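Local coordinates for protein aldehyde dehydrogenase (Trypanosoma brucei, PDB 5NNO) that probably oxidises aldehydes with NAD+ as the hydride acceptor, and is here caught holding the cofactor together with a benzoxaborole aldehyde, at residues 244-249 and 419-424; 258-263 and 423-428. One frame throughout, in Å; residues are numbered along the deposited sequence.

Interaction 1: 244-249 and 419-424; sequences AERIMW and VNDVVV. With 92N (4-[(1-oxidanyl-3~{H}-2,1-benzoxaborol-5-yl)oxy]benzaldehyde), chain D.
Arg-246 reaches from its helix to the loop at Asn-420 and Asp-421. Its chain is extended from CG to NE, long enough to bring NH1 within 2.7 Å of the carbonyl O of Asn-420, a bent bond (N-H...O angle 144°) tilted 16° out of the guanidinium plane. Asp-421 OD2 lies over one guanidinium face, offset toward its rim, the two flat groups nearly parallel. With NE to OD2 at 3.7 Å this long salt bridge acts through charge alone; OD2 has a closer partner in Arg-473 of the second subunit, while OD1 accepts the backbone N-H of Val-422. Asn-420, a residue type that tolerates positive phi, suits the bend here.

The packing is tight beside the helix backbone, where Val-422 CG2 sits 3.2 Å from Arg-246 O. It is looser on the flanks: Ile-247 CG1 and Val-422 CG1 are 4.3 Å apart, and Trp-249 CH2 lies 4.2 Å from Val-424 CG1. The touching residues are all buried, and the side toward the second subunit is covered by its Arg-473 and Phe-474, which meet the Trp-249 ring.

With CG anti to the backbone N (chi1 170°), Trp-249 swings its six-membered ring toward the loop. The ring edge brings CZ3 to 3.5 Å from Val-422 O and CH2 to 3.7 Å from C9 of the benzoxaborole. Trp-249 with Val-423 and Val-424 forms an apolar wall of the ligand pocket, consistent with the substrate tunnel of aldehyde dehydrogenases.

Interaction 2: 258-263 and 423-428; sequences TSIAPD and VVHAGA. Unlike the reference sequence in segment 258-263: Ser-259 (reference Cys). With 92N (4-[(1-oxidanyl-3~{H}-2,1-benzoxaborol-5-yl)oxy]benzaldehyde), chain D; NAD (nicotinamide-adenine-dinucleotide), chain C.
Ile-260 bridges to the 3-10 turn 424-427 by apolar contacts, with no hydrogen bond between the segments. From CB, 4.2 Å from His-425 CE1, the side chain forks. CG2 takes the branch toward the imidazole, 4.0 Å from CE1, meeting the ring obliquely. CG1 stands between the backbone N and the carbonyl carbon (chi1 60°) and runs 3.9 Å from Val-423 CG1. CD1 then reaches the closest packing, 3.3 Å from Ala-426 CB and as near to Val-423 O; it also faces C13 of the bound aldehyde. A beta-branched residue fills both directions at once, and the small Ala-426 admits the tip while touching the ligand itself.

Next to Ile-260, the backbone N of Ser-259 donates a 2.9 Å hydrogen bond to the aldehyde O of the ligand, consistent with the oxyanion hole of the family. Ser-259, cysteine in the reference sequence and the predicted active-site residue, has OG 3.2 Å from the aldehyde carbon C. Gly-427, with no side chain, lets the benzoxaborole C7 come to 3.3 Å from its CA.

The type I turn 258-261 follows helix 240-252 and precedes strand 264-268 in the chain, and faces the loop after strand 416-419; Ala-416 and Val-418 of that strand pack against His-425.

Interactions 1 and 2 share Val-423 and Val-424, so one loop meets helix 240-252 and then the turn 258-261 as it continues into its 3-10 segment. Their centres are 9 Å apart, and they also touch directly, Ile-247 O to Pro-262 CG at 3.3 Å. Tyr-396 OH ties both together, hydrogen-bonding Val-423 N and Ile-260 O. The ligand spans the pair: its benzoxaborole end lies by Trp-249 and Val-424, its aldehyde by Ser-259 and the nicotinamide of NAD. Val-423, whose side chain is about 8 Å from that of Ser-259, belongs to both walls. Both contacts border the second subunit; interaction 2 also holds the predicted catalytic position.

Interaction 1: 244-249 and 419-424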
loop_
_atom_site.group_PDB
_atom_site.type_symbol
_atom_site.label_atom_id
_atom_site.label_comp_id
_atom_site.label_asym_id
_atom_site.label_seq_id
_atom_site.Cartn_x
_atom_site.Cartn_y
_atom_site.Cartn_z
ATOM N N ALA A 244 13.311 31.737 12.960
ATOM C CA ALA A 244 13.340 31.392 14.372
ATOM C C ALA A 244 11.953 31.205 14.949
ATOM O O ALA A 244 11.731 30.272 15.707
ATOM C CB ALA A 244 14.087 32.460 15.164
ATOM N N GLU A 245 11.039 32.113 14.627
ATOM C CA GLU A 245 9.666 32.053 15.152
ATOM C C GLU A 245 8.883 30.858 14.596
ATOM O O GLU A 245 8.055 30.279 15.294
ATOM C CB GLU A 245 8.909 33.357 14.869
ATOM C CG GLU A 245 9.440 34.543 15.654
ATOM C CD GLU A 245 8.906 35.887 15.151
ATOM O OE1 GLU A 245 8.742 36.056 13.913
ATOM O OE2 GLU A 245 8.639 36.780 15.999
ATOM N N ARG A 246 9.166 30.470 13.354
ATOM C CA ARG A 246 8.542 29.267 12.761
ATOM C C ARG A 246 9.059 27.983 13.381
ATOM O O ARG A 246 8.259 27.094 13.691
ATOM C CB ARG A 246 8.690 29.266 11.245
ATOM C CG ARG A 246 7.750 30.266 10.613
ATOM C CD ARG A 246 8.071 30.521 9.157
ATOM N NE ARG A 246 7.197 31.559 8.613
ATOM C CZ ARG A 246 7.183 31.967 7.345
ATOM N NH1 ARG A 246 7.992 31.418 6.446
ATOM N NH2 ARG A 246 6.349 32.937 6.974
ATOM N N ILE A 247 10.369 27.900 13.605
ATOM C CA ILE A 247 10.961 26.719 14.236
ATOM C C ILE A 247 10.585 26.601 15.686
ATOM O O ILE A 247 10.385 25.494 16.176
ATOM C CB ILE A 247 12.493 26.617 14.045
ATOM C CG1 ILE A 247 12.811 26.160 12.614
ATOM C CG2 ILE A 247 13.147 25.636 15.021
ATOM C CD1 ILE A 247 14.142 26.686 12.148
ATOM N N MET A 248 10.493 27.721 16.390
ATOM C CA MET A 248 10.151 27.706 17.826
ATOM C C MET A 248 8.655 27.453 18.051
ATOM O O MET A 248 8.269 26.810 19.014
ATOM C CB MET A 248 10.588 29.014 18.493
ATOM C CG MET A 248 10.382 29.074 20.008
ATOM S SD MET A 248 11.073 27.669 20.919
ATOM C CE MET A 248 12.816 27.890 20.515
ATOM N N TRP A 249 7.818 28.001 17.179
ATOM C CA TRP A 249 6.390 27.680 17.186
ATOM C C TRP A 249 6.171 26.170 17.036
ATOM O O TRP A 249 5.425 25.554 17.831
ATOM C CB TRP A 249 5.655 28.408 16.053
ATOM C CG TRP A 249 4.252 27.921 15.872
ATOM C CD1 TRP A 249 3.198 28.119 16.716
ATOM C CD2 TRP A 249 3.756 27.078 14.806
ATOM N NE1 TRP A 249 2.081 27.473 16.240
ATOM C CE2 TRP A 249 2.393 26.828 15.075
ATOM C CE3 TRP A 249 4.340 26.505 13.659
ATOM C CZ2 TRP A 249 1.597 26.071 14.238
ATOM C CZ3 TRP A 249 3.550 25.751 12.818
ATOM C CH2 TRP A 249 2.188 25.531 13.113
ATOM N N VAL A 419 9.892 23.853 2.510
ATOM C CA VAL A 419 10.854 24.931 2.385
ATOM C C VAL A 419 10.296 26.188 3.061
ATOM O O VAL A 419 9.222 26.667 2.686
ATOM C CB VAL A 419 11.159 25.225 0.897
ATOM C CG1 VAL A 419 12.224 26.299 0.751
ATOM C CG2 VAL A 419 11.577 23.933 0.182
ATOM N N ASN A 420 11.044 26.686 4.059
ATOM C CA ASN A 420 10.824 27.984 4.765
ATOM C C ASN A 420 9.705 28.011 5.834
ATOM O O ASN A 420 9.278 29.076 6.255
ATOM C CB ASN A 420 10.678 29.153 3.768
ATOM C CG ASN A 420 11.947 29.420 2.958
ATOM O OD1 ASN A 420 13.043 29.066 3.363
ATOM N ND2 ASN A 420 11.789 30.071 1.811
ATOM N N ASP A 421 9.246 26.848 6.295
ATOM C CA ASP A 421 8.304 26.759 7.421
ATOM C C ASP A 421 8.352 25.335 7.998
ATOM O O ASP A 421 9.125 24.502 7.526
ATOM C CB ASP A 421 6.892 27.107 6.949
ATOM C CG ASP A 421 6.064 27.865 7.994
ATOM O OD1 ASP A 421 6.246 27.668 9.221
ATOM O OD2 ASP A 421 5.204 28.660 7.572
ATOM N N VAL A 422 7.555 25.063 9.036
ATOM C CA VAL A 422 7.420 23.712 9.626
ATOM C C VAL A 422 5.956 23.368 9.917
ATOM O O VAL A 422 5.143 24.259 10.122
ATOM C CB VAL A 422 8.239 23.531 10.939
ATOM C CG1 VAL A 422 9.709 23.841 10.704
ATOM C CG2 VAL A 422 7.705 24.396 12.073
ATOM N N VAL A 423 5.627 22.064 9.900
ATOM C CA VAL A 423 4.358 21.535 10.418
ATOM C C VAL A 423 3.166 21.763 9.472
ATOM O O VAL A 423 2.453 20.838 9.190
ATOM C CB VAL A 423 4.061 22.021 11.864
ATOM C CG1 VAL A 423 2.768 21.424 12.424
ATOM C CG2 VAL A 423 5.214 21.653 12.786
ATOM N N VAL A 424 2.978 22.983 8.974
ATOM C CA VAL A 424 1.753 23.377 8.223
ATOM C C VAL A 424 1.393 22.575 6.975
ATOM O O VAL A 424 0.234 22.622 6.546
ATOM C CB VAL A 424 1.777 24.846 7.775
ATOM C CG1 VAL A 424 1.705 25.772 8.983
ATOM C CG2 VAL A 424 2.989 25.132 6.896
HETATM C C9 92N D . -0.539 23.400 11.828
HETATM C C7 92N D . -3.492 21.647 10.447
HETATM C C3 92N D . -0.780 18.101 13.849
HETATM C C4 92N D . -1.363 17.908 12.604
HETATM C C5 92N D . -2.338 19.982 11.717
HETATM C C6 92N D . -3.400 20.348 10.906
HETATM C C1 92N D . 0.529 16.080 13.561
HETATM C C2 92N D . 0.150 17.188 14.321
HETATM C C11 92N D . -1.359 20.911 12.049
HETATM C C12 92N D . -0.986 16.828 11.821
HETATM O O 92N D . 2.058 15.131 15.144
HETATM C C 92N D . 1.492 15.091 14.072
HETATM C C13 92N D . -0.050 15.926 12.299
HETATM O O1 92N D . -2.452 18.673 12.193
HETATM C C10 92N D . -1.443 22.228 11.590
HETATM C C8 92N D . -2.526 22.603 10.778
HETATM O O3 92N D . -1.122 24.511 11.093
HETATM B B 92N D . -2.283 24.103 10.447
HETATM O O2 92N D . -3.008 24.928 9.662
#

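Interaction 2: 258-263 and 423-428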
loop_
_atom_site.group_PDB
_atom_site.type_symbol
_atom_site.label_atom_id
_atom_site.label_comp_id
_atom_site.label_asym_id
_atom_site.label_seq_id
_atom_site.Cartn_x
_atom_site.Cartn_y
_atom_site.Cartn_z
ATOM N N THR A 258 4.926 16.159 18.966
ATOM C CA THR A 258 4.343 16.275 17.650
ATOM C C THR A 258 5.318 15.579 16.690
ATOM O O THR A 258 6.516 15.840 16.726
ATOM C CB THR A 258 4.177 17.758 17.237
ATOM O OG1 THR A 258 3.465 18.476 18.265
ATOM C CG2 THR A 258 3.425 17.879 15.940
ATOM N N SER A 259 4.798 14.710 15.827
ATOM C CA SER A 259 5.633 13.826 15.011
ATOM C C SER A 259 6.331 14.543 13.865
ATOM O O SER A 259 7.407 14.118 13.412
ATOM C CB SER A 259 4.784 12.667 14.463
ATOM O OG SER A 259 3.901 13.076 13.422
ATOM N N ILE A 260 5.694 15.606 13.389
ATOM C CA ILE A 260 6.306 16.530 12.441
ATOM C C ILE A 260 7.049 17.758 13.032
ATOM O O ILE A 260 7.440 18.632 12.246
ATOM C CB ILE A 260 5.276 17.019 11.396
ATOM C CG1 ILE A 260 4.101 17.744 12.070
ATOM C CG2 ILE A 260 4.855 15.840 10.527
ATOM C CD1 ILE A 260 2.992 18.172 11.125
ATOM N N ALA A 261 7.278 17.825 14.358
ATOM C CA ALA A 261 7.994 18.967 14.979
ATOM C C ALA A 261 9.490 19.016 14.645
ATOM O O ALA A 261 10.062 18.014 14.237
ATOM C CB ALA A 261 7.828 18.958 16.493
ATOM N N PRO A 262 10.132 20.191 14.827
ATOM C CA PRO A 262 11.580 20.249 14.665
ATOM C C PRO A 262 12.275 19.427 15.759
ATOM O O PRO A 262 12.081 19.653 16.923
ATOM C CB PRO A 262 11.914 21.742 14.712
ATOM C CG PRO A 262 10.671 22.441 15.097
ATOM C CD PRO A 262 9.520 21.519 14.966
ATOM N N ASP A 263 13.007 18.411 15.350
ATOM C CA ASP A 263 13.598 17.450 16.279
ATOM C C ASP A 263 15.007 17.977 16.607
ATOM O O ASP A 263 15.356 18.183 17.768
ATOM C CB ASP A 263 13.581 16.032 15.673
ATOM C CG ASP A 263 14.050 14.966 16.660
ATOM O OD1 ASP A 263 15.286 14.759 16.782
ATOM O OD2 ASP A 263 13.214 14.318 17.315
ATOM N N VAL A 423 5.627 22.064 9.900
ATOM C CA VAL A 423 4.358 21.535 10.418
ATOM C C VAL A 423 3.166 21.763 9.472
ATOM O O VAL A 423 2.453 20.838 9.190
ATOM C CB VAL A 423 4.061 22.021 11.864
ATOM C CG1 VAL A 423 2.768 21.424 12.424
ATOM C CG2 VAL A 423 5.214 21.653 12.786
ATOM N N VAL A 424 2.978 22.983 8.974
ATOM C CA VAL A 424 1.753 23.377 8.223
ATOM C C VAL A 424 1.393 22.575 6.975
ATOM O O VAL A 424 0.234 22.622 6.546
ATOM C CB VAL A 424 1.777 24.846 7.775
ATOM C CG1 VAL A 424 1.705 25.772 8.983
ATOM C CG2 VAL A 424 2.989 25.132 6.896
ATOM N N HIS A 425 2.365 21.890 6.369
ATOM C CA HIS A 425 2.085 20.993 5.246
ATOM C C HIS A 425 1.021 19.958 5.620
ATOM O O HIS A 425 0.199 19.599 4.795
ATOM C CB HIS A 425 3.358 20.285 4.757
ATOM C CG HIS A 425 3.899 19.266 5.707
ATOM N ND1 HIS A 425 4.528 19.602 6.884
ATOM C CD2 HIS A 425 3.910 17.911 5.650
ATOM C CE1 HIS A 425 4.905 18.503 7.512
ATOM N NE2 HIS A 425 4.554 17.462 6.778
ATOM N N ALA A 426 1.055 19.511 6.874
ATOM C CA ALA A 426 0.128 18.548 7.436
ATOM C C ALA A 426 -1.339 18.973 7.402
ATOM O O ALA A 426 -2.235 18.118 7.346
ATOM C CB ALA A 426 0.543 18.211 8.860
ATOM N N GLY A 427 -1.588 20.275 7.453
ATOM C CA GLY A 427 -2.944 20.813 7.351
ATOM C C GLY A 427 -3.343 21.204 5.942
ATOM O O GLY A 427 -4.460 21.669 5.734
ATOM N N ALA A 428 -2.439 21.011 4.973
ATOM C CA ALA A 428 -2.593 21.580 3.628
ATOM C C ALA A 428 -3.526 20.709 2.795
ATOM O O ALA A 428 -3.345 19.499 2.684
ATOM C CB ALA A 428 -1.246 21.712 2.947
HETATM C C9 92N D . -0.539 23.400 11.828
HETATM C C7 92N D . -3.492 21.647 10.447
HETATM C C3 92N D . -0.780 18.101 13.849
HETATM C C4 92N D . -1.363 17.908 12.604
HETATM C C5 92N D . -2.338 19.982 11.717
HETATM C C6 92N D . -3.400 20.348 10.906
HETATM C C1 92N D . 0.529 16.080 13.561
HETATM C C2 92N D . 0.150 17.188 14.321
HETATM C C11 92N D . -1.359 20.911 12.049
HETATM C C12 92N D . -0.986 16.828 11.821
HETATM O O 92N D . 2.058 15.131 15.144
HETATM C C 92N D . 1.492 15.091 14.072
HETATM C C13 92N D . -0.050 15.926 12.299
HETATM O O1 92N D . -2.452 18.673 12.193
HETATM C C10 92N D . -1.443 22.228 11.590
HETATM C C8 92N D . -2.526 22.603 10.778
HETATM O O3 92N D . -1.122 24.511 11.093
HETATM B B 92N D . -2.283 24.103 10.447
HETATM O O2 92N D . -3.008 24.928 9.662
HETATM P PA NAD C . 1.714 4.774 21.631
HETATM O O1A NAD C . 2.770 3.910 22.293
HETATM O O2A NAD C . 0.683 5.549 22.432
HETATM O O5B NAD C . 0.933 3.820 20.583
HETATM C C5B NAD C . -0.250 4.218 19.882
HETATM C C4B NAD C . -1.367 3.180 20.021
HETATM O O4B NAD C . -0.796 1.863 20.072
HETATM C C3B NAD C . -2.245 3.353 21.267
HETATM O O3B NAD C . -3.639 3.353 20.919
HETATM C C2B NAD C . -1.920 2.165 22.151
HETATM O O2B NAD C . -3.080 1.671 22.829
HETATM C C1B NAD C . -1.371 1.141 21.160
HETATM N N9A NAD C . -0.384 0.191 21.731
HETATM C C8A NAD C . 0.633 0.426 22.594
HETATM N N7A NAD C . 1.293 -0.732 22.885
HETATM C C5A NAD C . 0.690 -1.720 22.190
HETATM C C6A NAD C . 0.859 -3.178 22.017
HETATM N N6A NAD C . 1.838 -3.813 22.668
HETATM N N1A NAD C . 0.016 -3.848 21.204
HETATM C C2A NAD C . -0.975 -3.220 20.542
HETATM N N3A NAD C . -1.188 -1.896 20.651
HETATM C C4A NAD C . -0.409 -1.109 21.441
HETATM O O3 NAD C . 2.513 5.830 20.726
HETATM P PN NAD C . 3.618 6.768 21.435
HETATM O O1N NAD C . 4.877 5.966 21.686
HETATM O O2N NAD C . 2.989 7.464 22.612
HETATM O O5D NAD C . 3.919 7.788 20.223
HETATM C C5D NAD C . 4.932 7.324 19.342
HETATM C C4D NAD C . 4.980 7.987 17.987
HETATM O O4D NAD C . 3.728 8.318 17.388
HETATM C C3D NAD C . 5.745 9.282 18.062
HETATM O O3D NAD C . 7.132 8.969 17.990
HETATM C C2D NAD C . 5.209 10.045 16.872
HETATM O O2D NAD C . 6.262 10.321 15.954
HETATM C C1D NAD C . 4.117 9.134 16.286
HETATM N N1N NAD C . 3.027 9.925 15.720
HETATM C C2N NAD C . 2.852 9.979 14.382
HETATM C C3N NAD C . 1.834 10.767 13.825
HETATM C C7N NAD C . 1.588 10.863 12.346
HETATM O O7N NAD C . 0.448 11.049 11.959
HETATM N N7N NAD C . 2.595 10.750 11.481
HETATM C C4N NAD C . 1.007 11.484 14.681
HETATM C C5N NAD C . 1.207 11.406 16.047
HETATM C C6N NAD C . 2.231 10.619 16.547
#